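Local coordinates for protein YJHT (Escherichia coli, PDB 2UVK) that catalyses the mutarotation of sialic acid, converting the alpha-anomer of N-acetylneuraminate into the beta-anomer, at residues 155-163 with 270-278; 206-217 with 236-244. One frame throughout, in Å; residues are numbered along the deposited sequence.

Along the chain, helix 146-157 runs into residues 155-163, at the start of the fourth kelch repeat. The path then goes through strands 169-174 and 179-185 into the fifth repeat. There the excursion 206-217, between strands 202-206 and 219-223, is met by the loop 236-244 after strand 230-233: interaction 2 closes this short loop within the fifth kelch repeat. After strand 254-262 and helix 266-271, residues 270-278 of the sixth repeat return to 155-163, so interaction 1 closes a much longer loop with interaction 2 nested inside it. The two join at Lys211, whose NZ reaches from the 206-217 hairpin to the backbone oxygens of Phe157, Lys159 and Asn275.

Interaction 1 (155-163 with 270-278); sequences HYFDKKAED and YQNGKNYAH
Phe157, Tyr276 and His278 form an aromatic cluster where, in this kelch-repeat beta-propeller, the end of helix 146-157 meets the loop that follows helix 266-271. This is the tightly packed part. Tyr276 lies as an offset stack on one face of the Phe157 ring, centroids 4.8 Å apart and planes 14° from parallel, while Tyr156 CD2 sits over the centre of the opposite face. With CG anti to the backbone N (chi1 -172°), Tyr276 also brings its ring face over the CB of Phe157, a CH-pi contact of 3.8 Å from that carbon to the ring centroid. His278 turns its CE1 edge to Phe157 in an offset edge-to-face pair, CE1 lying 3.8 Å from Phe157 CD1. The nearest side-chain atoms of His278 and Glu209, the predicted proton acceptor, are about 6 Å apart, so the cluster probably lies beside the active site.

Further along, the contact is polar and looser, with exposed Asp158, Lys160 and Glu162 on its solvent side. Asn275 ND2 donates to Asp158 OD1 over 3.2 Å, a bent bond (142°) that arrives from above the carboxylate plane. Lys160, bent at chi2, crosses Asn275 at about a right angle, its CD touching Asn275 OD1 and Tyr270 OH, and its NZ is at most weakly attracted to the Tyr270 ring. One water joins Lys160 NZ, Asn275 OD1 and Tyr270 O; another links Asn275 N to Gly273 O. Beyond the contact, Asp163 OD1 accepts a hydrogen bond from the backbone N of Tyr182 of the second subunit. The Tyr270 hydroxyl is gripped more firmly: Ala161 N points at OH over 2.8 Å and nearly straight, and a water 2.6 Å from that OH donates to Glu162 OE2.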
# COMPACT_ATOMS: atom_id res chain seq x y z
N HIS B 155 16.54 -13.61 1.72
CA HIS B 155 16.03 -12.50 0.90
C HIS B 155 15.15 -11.61 1.79
O HIS B 155 15.20 -10.38 1.71
CB HIS B 155 15.17 -12.99 -0.24
CG HIS B 155 15.90 -13.42 -1.47
ND1 HIS B 155 16.97 -12.73 -1.99
CD2 HIS B 155 15.63 -14.41 -2.35
CE1 HIS B 155 17.36 -13.31 -3.11
NE2 HIS B 155 16.57 -14.33 -3.35
N TYR B 156 14.34 -12.22 2.63
CA TYR B 156 13.37 -11.44 3.43
C TYR B 156 14.03 -10.48 4.42
O TYR B 156 13.60 -9.32 4.58
CB TYR B 156 12.44 -12.38 4.17
CG TYR B 156 11.26 -11.68 4.86
CD1 TYR B 156 10.19 -11.22 4.13
CD2 TYR B 156 11.24 -11.56 6.24
CE1 TYR B 156 9.10 -10.60 4.77
CE2 TYR B 156 10.16 -10.95 6.90
CZ TYR B 156 9.10 -10.48 6.14
OH TYR B 156 8.00 -9.91 6.74
N PHE B 157 15.06 -10.94 5.14
CA PHE B 157 15.66 -10.14 6.20
C PHE B 157 16.81 -9.23 5.75
O PHE B 157 17.13 -8.29 6.45
CB PHE B 157 16.10 -11.04 7.35
CG PHE B 157 14.97 -11.66 8.09
CD1 PHE B 157 14.19 -10.89 8.93
CD2 PHE B 157 14.68 -13.01 7.97
CE1 PHE B 157 13.12 -11.45 9.63
CE2 PHE B 157 13.61 -13.56 8.66
CZ PHE B 157 12.84 -12.77 9.50
N ASP B 158 17.33 -9.46 4.55
CA ASP B 158 18.48 -8.69 4.06
C ASP B 158 18.01 -7.51 3.21
O ASP B 158 18.21 -7.46 1.98
CB ASP B 158 19.42 -9.58 3.23
CG ASP B 158 20.71 -8.86 2.85
OD1 ASP B 158 21.04 -7.86 3.50
OD2 ASP B 158 21.36 -9.32 1.88
N LYS B 159 17.32 -6.58 3.86
CA LYS B 159 16.83 -5.39 3.19
C LYS B 159 16.97 -4.22 4.14
O LYS B 159 16.95 -4.39 5.35
CB LYS B 159 15.35 -5.54 2.81
CG LYS B 159 14.98 -6.78 2.05
CD LYS B 159 13.49 -6.72 1.63
CE LYS B 159 13.07 -7.98 0.86
NZ LYS B 159 13.92 -8.23 -0.34
N LYS B 160 17.06 -3.01 3.58
CA LYS B 160 17.00 -1.82 4.41
C LYS B 160 15.57 -1.61 4.90
O LYS B 160 14.64 -2.12 4.28
CB LYS B 160 17.46 -0.59 3.63
CG LYS B 160 18.98 -0.57 3.31
CD LYS B 160 19.82 -0.37 4.58
CE LYS B 160 21.31 -0.10 4.33
NZ LYS B 160 22.06 0.39 5.57
N ALA B 161 15.41 -0.86 5.97
CA ALA B 161 14.10 -0.64 6.58
C ALA B 161 13.07 -0.10 5.58
O ALA B 161 11.92 -0.57 5.53
CB ALA B 161 14.21 0.27 7.80
N GLU B 162 13.46 0.84 4.74
CA GLU B 162 12.55 1.42 3.76
C GLU B 162 11.96 0.39 2.79
O GLU B 162 10.88 0.63 2.24
CB GLU B 162 13.21 2.50 2.87
CG GLU B 162 14.11 3.50 3.53
CD GLU B 162 15.53 2.97 3.64
OE1 GLU B 162 16.36 3.05 2.67
OE2 GLU B 162 15.79 2.45 4.71
N ASP B 163 12.67 -0.71 2.54
CA ASP B 163 12.25 -1.69 1.55
C ASP B 163 11.04 -2.51 2.05
O ASP B 163 10.49 -3.31 1.27
CB ASP B 163 13.38 -2.67 1.24
CG ASP B 163 14.59 -2.00 0.59
OD1 ASP B 163 14.45 -0.96 -0.03
OD2 ASP B 163 15.68 -2.58 0.70
N TYR B 270 22.35 -2.65 12.93
CA TYR B 270 21.85 -1.99 11.75
C TYR B 270 22.69 -0.74 11.37
O TYR B 270 22.97 -0.52 10.19
CB TYR B 270 20.36 -1.63 11.92
CG TYR B 270 19.69 -1.19 10.64
CD1 TYR B 270 19.27 -2.11 9.68
CD2 TYR B 270 19.46 0.16 10.38
CE1 TYR B 270 18.65 -1.71 8.51
CE2 TYR B 270 18.83 0.57 9.21
CZ TYR B 270 18.42 -0.38 8.29
OH TYR B 270 17.79 0.00 7.13
N GLN B 271 23.03 0.07 12.37
CA GLN B 271 23.85 1.27 12.17
C GLN B 271 25.20 0.88 11.58
O GLN B 271 25.79 1.64 10.80
CB GLN B 271 24.03 2.05 13.48
CG GLN B 271 22.81 2.86 13.90
CD GLN B 271 22.92 3.47 15.29
OE1 GLN B 271 23.60 2.93 16.17
NE2 GLN B 271 22.23 4.59 15.49
N ASN B 272 25.66 -0.32 11.91
CA ASN B 272 26.90 -0.86 11.37
C ASN B 272 26.76 -1.60 10.03
O ASN B 272 27.71 -2.22 9.56
CB ASN B 272 27.58 -1.77 12.41
CG ASN B 272 28.08 -0.99 13.63
OD1 ASN B 272 28.25 0.23 13.59
ND2 ASN B 272 28.32 -1.71 14.72
N GLY B 273 25.60 -1.52 9.38
CA GLY B 273 25.44 -2.09 8.03
C GLY B 273 24.96 -3.53 7.92
O GLY B 273 24.93 -4.07 6.82
N LYS B 274 24.58 -4.14 9.04
CA LYS B 274 24.00 -5.48 9.04
C LYS B 274 22.47 -5.37 8.95
O LYS B 274 21.83 -5.10 9.95
CB LYS B 274 24.37 -6.23 10.31
CG LYS B 274 24.27 -7.74 10.16
N ASN B 275 21.93 -5.56 7.75
CA ASN B 275 20.47 -5.39 7.55
C ASN B 275 19.68 -6.33 8.43
O ASN B 275 18.62 -5.95 8.92
CB ASN B 275 20.10 -5.62 6.10
CG ASN B 275 20.48 -4.47 5.20
OD1 ASN B 275 20.74 -3.37 5.66
ND2 ASN B 275 20.46 -4.71 3.90
N TYR B 276 20.17 -7.55 8.58
CA TYR B 276 19.53 -8.57 9.42
C TYR B 276 20.01 -8.30 10.85
O TYR B 276 20.93 -8.96 11.36
CB TYR B 276 19.89 -9.95 8.89
CG TYR B 276 19.18 -11.16 9.50
CD1 TYR B 276 19.35 -12.41 8.94
CD2 TYR B 276 18.35 -11.06 10.61
CE1 TYR B 276 18.74 -13.53 9.46
CE2 TYR B 276 17.73 -12.18 11.14
CZ TYR B 276 17.93 -13.42 10.56
OH TYR B 276 17.32 -14.54 11.08
N ALA B 277 19.40 -7.30 11.48
CA ALA B 277 19.94 -6.66 12.66
C ALA B 277 19.85 -7.49 13.93
O ALA B 277 20.55 -7.21 14.91
CB ALA B 277 19.25 -5.30 12.88
N HIS B 278 18.95 -8.47 13.93
CA HIS B 278 18.67 -9.27 15.11
C HIS B 278 19.08 -10.73 14.92
O HIS B 278 18.73 -11.57 15.75
CB HIS B 278 17.18 -9.19 15.47
CG HIS B 278 16.27 -9.83 14.48
ND1 HIS B 278 16.31 -9.57 13.13
CD2 HIS B 278 15.23 -10.69 14.65
CE1 HIS B 278 15.37 -10.26 12.51
NE2 HIS B 278 14.71 -10.96 13.41
O HOH W 1 23.28 -6.42 5.54
O HOH W 2 22.07 -1.67 7.32
O HOH W 3 17.62 2.53 6.52

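Interaction 2 (206-217 with 236-244); sequences INGEAKPGLRTD and PVSSPDGVA
A hairpin carrying Glu209, the predicted proton acceptor, is backed by the loop 236-244 at Gly208 and Ala244, with Gly208 N donating to Val243 O (2.9 Å). Ala244 CB sits 4.1 Å from Glu209 CG and 3.7 Å from Arg215 NE. Arg215 runs past Val243, its chain bent at chi2, and its guanidinium has Glu209 CG over one face; its NH1 forms a salt bridge with Glu209 OE2, which also accepts from Gly213 N, while NE bonds to Ala261 O. Both segments belong to the fifth kelch repeat of the beta-propeller: a classic beta bulge, Ala210 and Lys211 opposite Leu214, shapes the hairpin, and a cis peptide before Pro240 bends the other loop. At the end of 206-217, a chi1 of 66° sets the Asp217 carboxylate beside Pro236, where OD2 accepts from Ser239 OG (2.7 Å) on its anti side, somewhat out of plane. Shortened to an alanine here, the side chain would probably leave the Ser239 hydroxyl without this acceptor and Pro236 CB without the carboxylate beside it. Asp217 O takes Val237 N in the carbonyl plane (3.0 Å), and Gly242 CA makes a CA-H...O contact with Thr216 O (3.5 Å).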
# COMPACT_ATOMS: atom_id res chain seq x y z
N ILE B 206 4.80 5.77 20.07
CA ILE B 206 5.99 5.46 20.83
C ILE B 206 6.64 4.15 20.38
O ILE B 206 6.04 3.07 20.46
CB ILE B 206 5.72 5.41 22.36
CG1 ILE B 206 4.98 6.68 22.84
CG2 ILE B 206 7.01 5.20 23.10
CD1 ILE B 206 4.42 6.60 24.23
N ASN B 207 7.88 4.26 19.93
CA ASN B 207 8.70 3.13 19.52
C ASN B 207 8.03 2.31 18.39
O ASN B 207 7.40 2.89 17.52
CB ASN B 207 9.09 2.27 20.73
CG ASN B 207 10.09 2.93 21.67
OD1 ASN B 207 10.23 4.18 21.75
ND2 ASN B 207 10.77 2.09 22.40
N GLY B 208 8.15 0.97 18.42
CA GLY B 208 7.71 0.13 17.31
C GLY B 208 8.84 -0.43 16.47
O GLY B 208 9.99 0.04 16.54
N GLU B 209 8.52 -1.42 15.65
CA GLU B 209 9.48 -1.96 14.69
C GLU B 209 9.60 -1.04 13.50
O GLU B 209 8.58 -0.62 12.97
CB GLU B 209 9.05 -3.33 14.17
CG GLU B 209 9.30 -4.47 15.11
CD GLU B 209 9.19 -5.83 14.39
OE1 GLU B 209 8.33 -5.97 13.51
OE2 GLU B 209 10.02 -6.73 14.65
N ALA B 210 10.84 -0.71 13.09
CA ALA B 210 11.09 -0.04 11.81
C ALA B 210 11.20 -1.01 10.64
O ALA B 210 11.00 -0.63 9.50
CB ALA B 210 12.37 0.83 11.86
N LYS B 211 11.51 -2.27 10.95
CA LYS B 211 11.50 -3.35 9.96
C LYS B 211 11.49 -4.62 10.79
O LYS B 211 11.71 -4.56 11.99
CB LYS B 211 12.73 -3.31 9.05
CG LYS B 211 14.09 -3.42 9.75
CD LYS B 211 15.19 -3.90 8.77
CE LYS B 211 15.09 -5.40 8.53
NZ LYS B 211 16.19 -5.88 7.62
N PRO B 212 11.23 -5.77 10.16
CA PRO B 212 11.28 -7.01 10.95
C PRO B 212 12.59 -7.16 11.72
O PRO B 212 13.65 -7.10 11.09
CB PRO B 212 11.04 -8.08 9.91
CG PRO B 212 10.22 -7.41 8.87
CD PRO B 212 10.83 -6.03 8.77
N GLY B 213 12.50 -7.23 13.05
CA GLY B 213 13.66 -7.39 13.93
C GLY B 213 14.44 -6.16 14.35
O GLY B 213 15.45 -6.26 15.07
N LEU B 214 14.00 -4.99 13.91
CA LEU B 214 14.62 -3.74 14.30
C LEU B 214 13.58 -2.76 14.78
O LEU B 214 12.65 -2.43 14.03
CB LEU B 214 15.31 -3.13 13.09
CG LEU B 214 15.98 -1.78 13.35
CD1 LEU B 214 17.23 -1.89 14.26
CD2 LEU B 214 16.30 -1.12 12.01
N ARG B 215 13.74 -2.30 16.00
CA ARG B 215 12.87 -1.30 16.58
C ARG B 215 13.53 0.08 16.59
O ARG B 215 14.76 0.21 16.42
CB ARG B 215 12.49 -1.71 17.98
CG ARG B 215 11.55 -2.90 18.02
CD ARG B 215 12.10 -4.00 18.86
NE ARG B 215 11.19 -5.15 18.92
CZ ARG B 215 11.12 -6.12 18.02
NH1 ARG B 215 11.87 -6.11 16.92
NH2 ARG B 215 10.25 -7.11 18.19
N THR B 216 12.69 1.08 16.81
CA THR B 216 13.09 2.47 16.98
C THR B 216 12.79 2.94 18.40
O THR B 216 11.82 2.48 19.01
CB THR B 216 12.38 3.38 15.98
OG1 THR B 216 12.84 4.73 16.13
CG2 THR B 216 10.88 3.37 16.19
N ASP B 217 13.64 3.82 18.96
CA ASP B 217 13.35 4.46 20.24
C ASP B 217 12.63 5.80 20.05
O ASP B 217 12.39 6.52 21.01
CB ASP B 217 14.63 4.63 21.08
CG ASP B 217 15.59 5.60 20.47
OD1 ASP B 217 15.41 5.94 19.29
OD2 ASP B 217 16.53 6.02 21.19
N PRO B 236 13.39 10.69 22.52
CA PRO B 236 13.18 9.26 22.51
C PRO B 236 13.07 8.65 23.89
O PRO B 236 13.36 9.28 24.92
CB PRO B 236 14.42 8.74 21.79
CG PRO B 236 15.47 9.81 22.02
CD PRO B 236 14.74 11.08 22.09
N VAL B 237 12.68 7.37 23.88
CA VAL B 237 12.48 6.62 25.09
C VAL B 237 12.79 5.16 24.80
O VAL B 237 12.66 4.69 23.66
CB VAL B 237 11.05 6.82 25.65
CG1 VAL B 237 10.03 6.17 24.73
CG2 VAL B 237 10.92 6.27 27.07
N SER B 238 13.22 4.46 25.83
CA SER B 238 13.71 3.10 25.72
C SER B 238 14.94 3.02 24.80
O SER B 238 15.11 2.11 24.01
CB SER B 238 12.58 2.14 25.28
OG SER B 238 12.80 0.85 25.83
N SER B 239 15.83 4.00 24.95
CA SER B 239 17.01 4.06 24.11
C SER B 239 18.07 3.09 24.61
O SER B 239 18.14 2.78 25.80
CB SER B 239 17.60 5.48 24.07
OG SER B 239 16.61 6.48 23.86
N PRO B 240 18.94 2.63 23.71
CA PRO B 240 19.03 2.98 22.31
C PRO B 240 18.19 2.17 21.32
O PRO B 240 17.95 2.66 20.22
CB PRO B 240 20.51 2.72 22.01
CG PRO B 240 20.82 1.57 22.86
CD PRO B 240 20.02 1.72 24.11
N ASP B 241 17.79 0.96 21.71
CA ASP B 241 17.28 -0.04 20.76
C ASP B 241 15.78 0.10 20.51
O ASP B 241 15.32 -0.27 19.44
CB ASP B 241 17.54 -1.47 21.26
CG ASP B 241 19.00 -1.90 21.13
OD1 ASP B 241 19.55 -1.83 20.02
OD2 ASP B 241 19.56 -2.34 22.16
N GLY B 242 15.04 0.58 21.49
CA GLY B 242 13.58 0.68 21.37
C GLY B 242 12.96 -0.66 21.66
O GLY B 242 13.64 -1.67 21.80
N VAL B 243 11.64 -0.64 21.82
CA VAL B 243 10.84 -1.86 21.94
C VAL B 243 9.71 -1.82 20.93
O VAL B 243 9.45 -0.81 20.28
CB VAL B 243 10.24 -2.03 23.35
CG1 VAL B 243 11.35 -2.17 24.39
CG2 VAL B 243 9.29 -0.87 23.67
N ALA B 244 9.01 -2.94 20.81
CA ALA B 244 7.73 -2.96 20.14
C ALA B 244 6.73 -3.69 21.06
O ALA B 244 7.12 -4.44 21.94
CB ALA B 244 7.82 -3.62 18.80
O HOH W 4 16.47 2.03 17.89
O HOH W 5 15.98 -2.53 17.87